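Local coordinates for protein aminoglycoside 6-adenylyltransferase (Bacillus subtilis, PDB 2PBE) that transfers the adenylyl group of ATP to the 6-hydroxyl of streptomycin or streptidine, making the bacterium resistant to streptomycin, at residues Lys129-Asn134 with Gly205-Met210. Numbering follows the deposited sequence.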
loop_
_atom_site.group_PDB
_atom_site.type_symbol
_atom_site.label_atom_id
_atom_site.label_comp_id
_atom_site.label_asym_id
_atom_site.label_seq_id
_atom_site.Cartn_x
_atom_site.Cartn_y
_atom_site.Cartn_z
ATOM N N LYS A 129 -12.023 0.583 3.405
ATOM C CA LYS A 129 -12.064 1.535 4.499
ATOM C C LYS A 129 -12.787 1.035 5.724
ATOM O O LYS A 129 -12.585 1.556 6.820
ATOM C CB LYS A 129 -12.688 2.848 4.037
ATOM C CG LYS A 129 -11.871 3.590 2.970
ATOM C CD LYS A 129 -12.483 4.962 2.703
ATOM C CE LYS A 129 -11.735 5.732 1.638
ATOM N NZ LYS A 129 -12.382 7.038 1.377
ATOM N N ASP A 130 -13.600 0.002 5.543
ATOM C CA ASP A 130 -14.363 -0.557 6.648
ATOM C C ASP A 130 -13.922 -1.930 7.109
ATOM O O ASP A 130 -14.040 -2.244 8.295
ATOM C CB ASP A 130 -15.833 -0.585 6.268
ATOM C CG ASP A 130 -16.300 0.749 5.706
ATOM O OD1 ASP A 130 -15.999 1.781 6.347
ATOM O OD2 ASP A 130 -16.943 0.763 4.635
ATOM N N SER A 131 -13.435 -2.746 6.176
ATOM C CA SER A 131 -12.954 -4.085 6.499
ATOM C C SER A 131 -14.072 -4.943 7.119
ATOM O O SER A 131 -13.819 -5.730 8.026
ATOM C CB SER A 131 -11.769 -3.993 7.478
ATOM O OG SER A 131 -10.976 -2.834 7.255
ATOM N N PHE A 132 -15.303 -4.779 6.644
ATOM C CA PHE A 132 -16.414 -5.567 7.185
ATOM C C PHE A 132 -16.287 -7.013 6.724
ATOM O O PHE A 132 -16.498 -7.956 7.501
ATOM C CB PHE A 132 -17.753 -4.996 6.715
ATOM N N ILE A 133 -15.938 -7.172 5.453
ATOM C CA ILE A 133 -15.795 -8.481 4.829
ATOM C C ILE A 133 -14.377 -9.037 4.937
ATOM O O ILE A 133 -13.412 -8.287 5.162
ATOM C CB ILE A 133 -16.173 -8.394 3.330
ATOM C CG1 ILE A 133 -17.519 -7.667 3.206
ATOM C CG2 ILE A 133 -16.259 -9.793 2.705
ATOM C CD1 ILE A 133 -17.871 -7.219 1.816
ATOM N N ASN A 134 -14.282 -10.361 4.788
ATOM C CA ASN A 134 -13.017 -11.093 4.805
ATOM C C ASN A 134 -12.864 -11.670 3.387
ATOM O O ASN A 134 -13.863 -12.009 2.746
ATOM C CB ASN A 134 -13.087 -12.200 5.828
ATOM N N GLY A 205 -7.780 2.651 10.198
ATOM C CA GLY A 205 -8.543 1.422 10.362
ATOM C C GLY A 205 -8.860 0.837 8.995
ATOM O O GLY A 205 -9.776 0.027 8.870
ATOM N N TYR A 206 -8.110 1.242 7.968
ATOM C CA TYR A 206 -8.338 0.737 6.620
ATOM C C TYR A 206 -7.417 -0.438 6.326
ATOM O O TYR A 206 -6.478 -0.714 7.086
ATOM C CB TYR A 206 -8.076 1.816 5.554
ATOM C CG TYR A 206 -8.757 3.172 5.716
ATOM C CD1 TYR A 206 -9.978 3.333 6.445
ATOM C CD2 TYR A 206 -8.239 4.304 5.041
ATOM C CE1 TYR A 206 -10.662 4.585 6.484
ATOM C CE2 TYR A 206 -8.909 5.550 5.074
ATOM C CZ TYR A 206 -10.117 5.689 5.787
ATOM O OH TYR A 206 -10.772 6.912 5.766
ATOM N N SER A 207 -7.710 -1.141 5.236
ATOM C CA SER A 207 -6.897 -2.259 4.773
ATOM C C SER A 207 -6.545 -1.854 3.352
ATOM O O SER A 207 -7.381 -1.281 2.664
ATOM C CB SER A 207 -7.716 -3.560 4.742
ATOM O OG SER A 207 -8.197 -3.925 6.023
ATOM N N PHE A 208 -5.333 -2.141 2.902
ATOM C CA PHE A 208 -4.965 -1.756 1.551
ATOM C C PHE A 208 -3.752 -2.498 1.048
ATOM O O PHE A 208 -3.165 -3.302 1.766
ATOM C CB PHE A 208 -4.709 -0.250 1.488
ATOM C CG PHE A 208 -3.671 0.223 2.462
ATOM C CD1 PHE A 208 -2.319 0.308 2.084
ATOM C CD2 PHE A 208 -4.030 0.593 3.769
ATOM C CE1 PHE A 208 -1.317 0.771 3.004
ATOM C CE2 PHE A 208 -3.052 1.058 4.714
ATOM C CZ PHE A 208 -1.686 1.150 4.324
ATOM N N SER A 209 -3.389 -2.240 -0.199
ATOM C CA SER A 209 -2.239 -2.881 -0.779
ATOM C C SER A 209 -1.117 -1.868 -0.933
ATOM O O SER A 209 -1.364 -0.667 -1.029
ATOM C CB SER A 209 -2.633 -3.502 -2.113
ATOM O OG SER A 209 -1.525 -4.019 -2.832
HETATM N N MSE A 210 0.120 -2.351 -0.902
HETATM C CA MSE A 210 1.273 -1.473 -1.043
HETATM C C MSE A 210 1.589 -1.410 -2.518
HETATM O O MSE A 210 2.303 -0.522 -2.982
HETATM C CB MSE A 210 2.452 -2.016 -0.242
HETATM C CG MSE A 210 2.200 -2.055 1.266
HETATM SE SE MSE A 210 3.655 -2.849 2.333
HETATM C CE MSE A 210 4.739 -1.308 2.587
#
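The aliphatic chain of Lys129 runs along one face of the Tyr206 ring: CG of Lys129 sits 3.8 Å from the ring centroid, only 9° off the normal, a well-centred CH-pi contact. Lys129 O lies beside the ring's perimeter, tilted to the same side as the lysine chain, 3.2 Å from Tyr206 CD1. This is where the nucleotidyltransferase sheet meets the helical part of the chain. Strand 125-128 ends just before Lys129, and the short strand 207-209, which follows helix 177-204, pairs antiparallel with it; Ser207 makes a backbone hydrogen bond to Asp128.

Both first torsions set CG opposite the carbonyl carbon (chi1 -65° for Lys129, -51° for Tyr206); the two side chains point the same way, and the extended lysine keeps alongside the ring, with CD of Lys129 4.0 Å from OH of Tyr206. The ammonium group continues past the ring to the carbonyl oxygens of Ala17 and Asp20, at the end of helix 6-19. The phenol OH shares a weak hydrogen bond with NZ of Lys204.

Gly205, the first residue to leave helical geometry after helix 177-204, has a positive phi, and Tyr206 follows directly. Farther along the loop, the backbone N of Ser131 hydrogen-bonds to Asp128 OD1, and the CB of Ser131 points toward segment 205-210. Ser131 OG and Ser207 OG are hydrogen-bonded, 3.2 Å apart.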